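Local coordinates for DUF5624 domain-containing protein (Legionella pneumophila subsp. pneumophila, PDB 4JX2) that is of unknown function but is probably secreted, and combines alpha helices with a small mixed beta sheet, at residues A[165-173]-A[233-241]. Sequence-based numbering, arbitrary orientation.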
loop_
_atom_site.group_PDB
_atom_site.type_symbol
_atom_site.label_atom_id
_atom_site.label_comp_id
_atom_site.label_asym_id
_atom_site.label_seq_id
_atom_site.Cartn_x
_atom_site.Cartn_y
_atom_site.Cartn_z
ATOM N N GLN A 165 33.551 20.837 2.265
ATOM C CA GLN A 165 32.763 21.595 3.232
ATOM C C GLN A 165 31.532 20.854 3.747
ATOM O O GLN A 165 31.143 21.057 4.901
ATOM C CB GLN A 165 32.301 22.907 2.607
ATOM C CG GLN A 165 33.316 24.018 2.573
ATOM C CD GLN A 165 32.714 25.255 1.924
ATOM O OE1 GLN A 165 33.261 25.803 0.963
ATOM N NE2 GLN A 165 31.589 25.756 2.442
ATOM N N VAL A 166 30.874 20.084 2.879
ATOM C CA VAL A 166 29.687 19.301 3.236
ATOM C C VAL A 166 30.049 18.316 4.371
ATOM O O VAL A 166 31.136 17.730 4.352
ATOM C CB VAL A 166 29.092 18.572 1.980
ATOM C CG1 VAL A 166 30.051 17.525 1.400
ATOM C CG2 VAL A 166 27.718 17.984 2.257
ATOM N N ASN A 167 29.158 18.171 5.367
ATOM C CA ASN A 167 29.352 17.197 6.436
ATOM C C ASN A 167 28.928 15.828 5.917
ATOM O O ASN A 167 27.748 15.460 6.024
ATOM C CB ASN A 167 28.586 17.570 7.717
ATOM C CG ASN A 167 28.940 16.656 8.866
ATOM O OD1 ASN A 167 28.177 15.757 9.238
ATOM N ND2 ASN A 167 30.168 16.778 9.363
ATOM N N ALA A 168 29.881 15.116 5.274
ATOM C CA ALA A 168 29.656 13.774 4.708
ATOM C C ALA A 168 30.851 12.876 5.056
ATOM O O ALA A 168 31.588 12.472 4.152
ATOM C CB ALA A 168 29.440 13.857 3.202
ATOM N N PRO A 169 31.064 12.554 6.363
ATOM C CA PRO A 169 32.262 11.760 6.744
ATOM C C PRO A 169 32.386 10.396 6.053
ATOM O O PRO A 169 33.510 10.005 5.767
ATOM C CB PRO A 169 32.162 11.617 8.260
ATOM C CG PRO A 169 30.788 12.107 8.631
ATOM C CD PRO A 169 30.292 12.984 7.552
ATOM N N ALA A 170 31.276 9.733 5.698
ATOM C CA ALA A 170 31.260 8.446 4.980
ATOM C C ALA A 170 31.914 8.506 3.564
ATOM O O ALA A 170 32.318 7.471 3.007
ATOM C CB ALA A 170 29.822 7.966 4.848
ATOM N N TRP A 171 31.957 9.717 2.971
ATOM C CA TRP A 171 32.523 9.975 1.642
ATOM C C TRP A 171 34.015 10.274 1.707
ATOM O O TRP A 171 34.706 10.101 0.702
ATOM C CB TRP A 171 31.810 11.160 0.984
ATOM C CG TRP A 171 30.350 10.949 0.675
ATOM C CD1 TRP A 171 29.597 9.829 0.907
ATOM C CD2 TRP A 171 29.458 11.923 0.122
ATOM N NE1 TRP A 171 28.299 10.043 0.515
ATOM C CE2 TRP A 171 28.191 11.314 0.009
ATOM C CE3 TRP A 171 29.621 13.243 -0.341
ATOM C CZ2 TRP A 171 27.095 11.983 -0.534
ATOM C CZ3 TRP A 171 28.531 13.904 -0.866
ATOM C CH2 TRP A 171 27.283 13.287 -0.936
ATOM N N LYS A 172 34.512 10.735 2.881
ATOM C CA LYS A 172 35.914 11.097 3.100
ATOM C C LYS A 172 36.901 10.106 2.433
ATOM O O LYS A 172 37.751 10.600 1.702
ATOM C CB LYS A 172 36.250 11.268 4.590
ATOM C CG LYS A 172 37.374 12.271 4.863
ATOM C CD LYS A 172 37.931 12.098 6.280
ATOM C CE LYS A 172 38.985 13.120 6.659
ATOM N NZ LYS A 172 39.883 12.617 7.750
ATOM N N PRO A 173 36.794 8.747 2.554
ATOM C CA PRO A 173 37.774 7.877 1.873
ATOM C C PRO A 173 37.830 7.996 0.337
ATOM O O PRO A 173 38.826 7.584 -0.247
ATOM C CB PRO A 173 37.297 6.466 2.251
ATOM C CG PRO A 173 36.533 6.622 3.477
ATOM C CD PRO A 173 35.850 7.934 3.358
ATOM N N LEU A 233 26.051 6.866 -3.153
ATOM C CA LEU A 233 26.599 7.858 -2.228
ATOM C C LEU A 233 25.517 8.542 -1.459
ATOM O O LEU A 233 25.717 8.876 -0.294
ATOM C CB LEU A 233 27.479 8.885 -2.949
ATOM C CG LEU A 233 28.790 8.347 -3.572
ATOM C CD1 LEU A 233 29.377 9.374 -4.478
ATOM C CD2 LEU A 233 29.802 7.932 -2.508
ATOM N N THR A 234 24.364 8.714 -2.096
ATOM C CA THR A 234 23.167 9.316 -1.525
ATOM C C THR A 234 22.648 8.389 -0.422
ATOM O O THR A 234 22.392 8.881 0.676
ATOM C CB THR A 234 22.136 9.595 -2.633
ATOM O OG1 THR A 234 22.679 10.524 -3.582
ATOM C CG2 THR A 234 20.869 10.165 -2.103
ATOM N N ALA A 235 22.525 7.056 -0.695
ATOM C CA ALA A 235 22.090 6.044 0.281
ATOM C C ALA A 235 23.042 6.017 1.481
ATOM O O ALA A 235 22.594 6.086 2.628
ATOM C CB ALA A 235 22.052 4.666 -0.374
ATOM N N LEU A 236 24.360 5.952 1.195
ATOM C CA LEU A 236 25.423 5.926 2.179
ATOM C C LEU A 236 25.356 7.157 3.091
ATOM O O LEU A 236 25.435 6.986 4.301
ATOM C CB LEU A 236 26.793 5.827 1.477
ATOM C CG LEU A 236 28.070 5.904 2.338
ATOM C CD1 LEU A 236 28.108 4.804 3.420
ATOM C CD2 LEU A 236 29.331 5.853 1.451
ATOM N N GLN A 237 25.171 8.363 2.529
ATOM C CA GLN A 237 25.149 9.596 3.308
ATOM C C GLN A 237 23.953 9.640 4.246
ATOM O O GLN A 237 24.115 9.898 5.446
ATOM C CB GLN A 237 25.189 10.839 2.395
ATOM C CG GLN A 237 25.024 12.209 3.094
ATOM C CD GLN A 237 26.069 12.629 4.107
ATOM O OE1 GLN A 237 26.816 11.827 4.658
ATOM N NE2 GLN A 237 26.136 13.925 4.386
ATOM N N SER A 238 22.776 9.360 3.702
ATOM C CA SER A 238 21.490 9.363 4.387
ATOM C C SER A 238 21.491 8.350 5.556
ATOM O O SER A 238 21.105 8.702 6.685
ATOM C CB SER A 238 20.388 9.068 3.369
ATOM O OG SER A 238 19.128 8.817 3.963
HETATM N N MSE A 239 21.975 7.122 5.291
HETATM C CA MSE A 239 22.025 6.069 6.303
HETATM C C MSE A 239 23.115 6.328 7.357
HETATM O O MSE A 239 22.875 6.065 8.538
HETATM C CB MSE A 239 22.225 4.703 5.650
HETATM C CG MSE A 239 21.022 4.240 4.830
HETATM SE SE MSE A 239 21.338 2.499 4.020
HETATM C CE MSE A 239 20.224 2.626 2.440
ATOM N N ASP A 240 24.288 6.861 6.945
ATOM C CA ASP A 240 25.366 7.168 7.872
ATOM C C ASP A 240 24.961 8.290 8.831
ATOM O O ASP A 240 25.259 8.207 10.026
ATOM C CB ASP A 240 26.656 7.556 7.128
ATOM C CG ASP A 240 27.804 7.870 8.061
ATOM O OD1 ASP A 240 28.228 6.963 8.792
ATOM O OD2 ASP A 240 28.237 9.041 8.101
ATOM N N GLN A 241 24.297 9.347 8.310
ATOM C CA GLN A 241 23.855 10.472 9.137
ATOM C C GLN A 241 22.863 10.013 10.220
ATOM O O GLN A 241 22.976 10.435 11.381
ATOM C CB GLN A 241 23.260 11.577 8.278
ATOM C CG GLN A 241 24.314 12.409 7.547
ATOM C CD GLN A 241 25.248 13.192 8.428
ATOM O OE1 GLN A 241 26.456 13.137 8.260
ATOM N NE2 GLN A 241 24.719 13.961 9.367
HETATM O O HOH W 1 28.406 10.716 6.225
#
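W171 and Q237 carry most of the polar traffic between the loop 165-173 and helix 223-247. The indole NE1 of W171 donates to the backbone O of L233 over 2.9 Å; the acceptor lies close to the ring plane, at the edge, but the N-H points only moderately well (141°). The same oxygen keeps its helical bond from the N of Q237, which reaches it from the opposite face of the carbonyl plane, so the ring adds a second donor without breaking the helix. With CG anti to its carbonyl carbon (chi1 -65°), W171 brings the indole against the helix, where L233 CD2 covers one face in a CH-pi contact, 4.2 Å from the five-membered ring centroid, and L236 CD2 sits near the plane at the CD1 edge. Topologically, the contact seats the linker between helices 162-165 and 175-197 on helix 223-247, and I178 and M113 of neighbouring helices also pack on W171. Q237, bent at chi2 (62°), turns its amide to N167, the centre of an inverse gamma turn. Its NE2 donates to N167 O at 2.8 Å, with the acceptor practically in the amide plane, and also to S108 O, which fixes the rotation of the amide. OE1 of Q237 instead accepts from a water that also donates to D240 OD2 and accepts from the N of A170, linking loop backbone to helix side chains. Beside this water, A170 CB packs against L236 CG at 3.7 Å, and P169 CG lies 4.0 Å from D240 OD2.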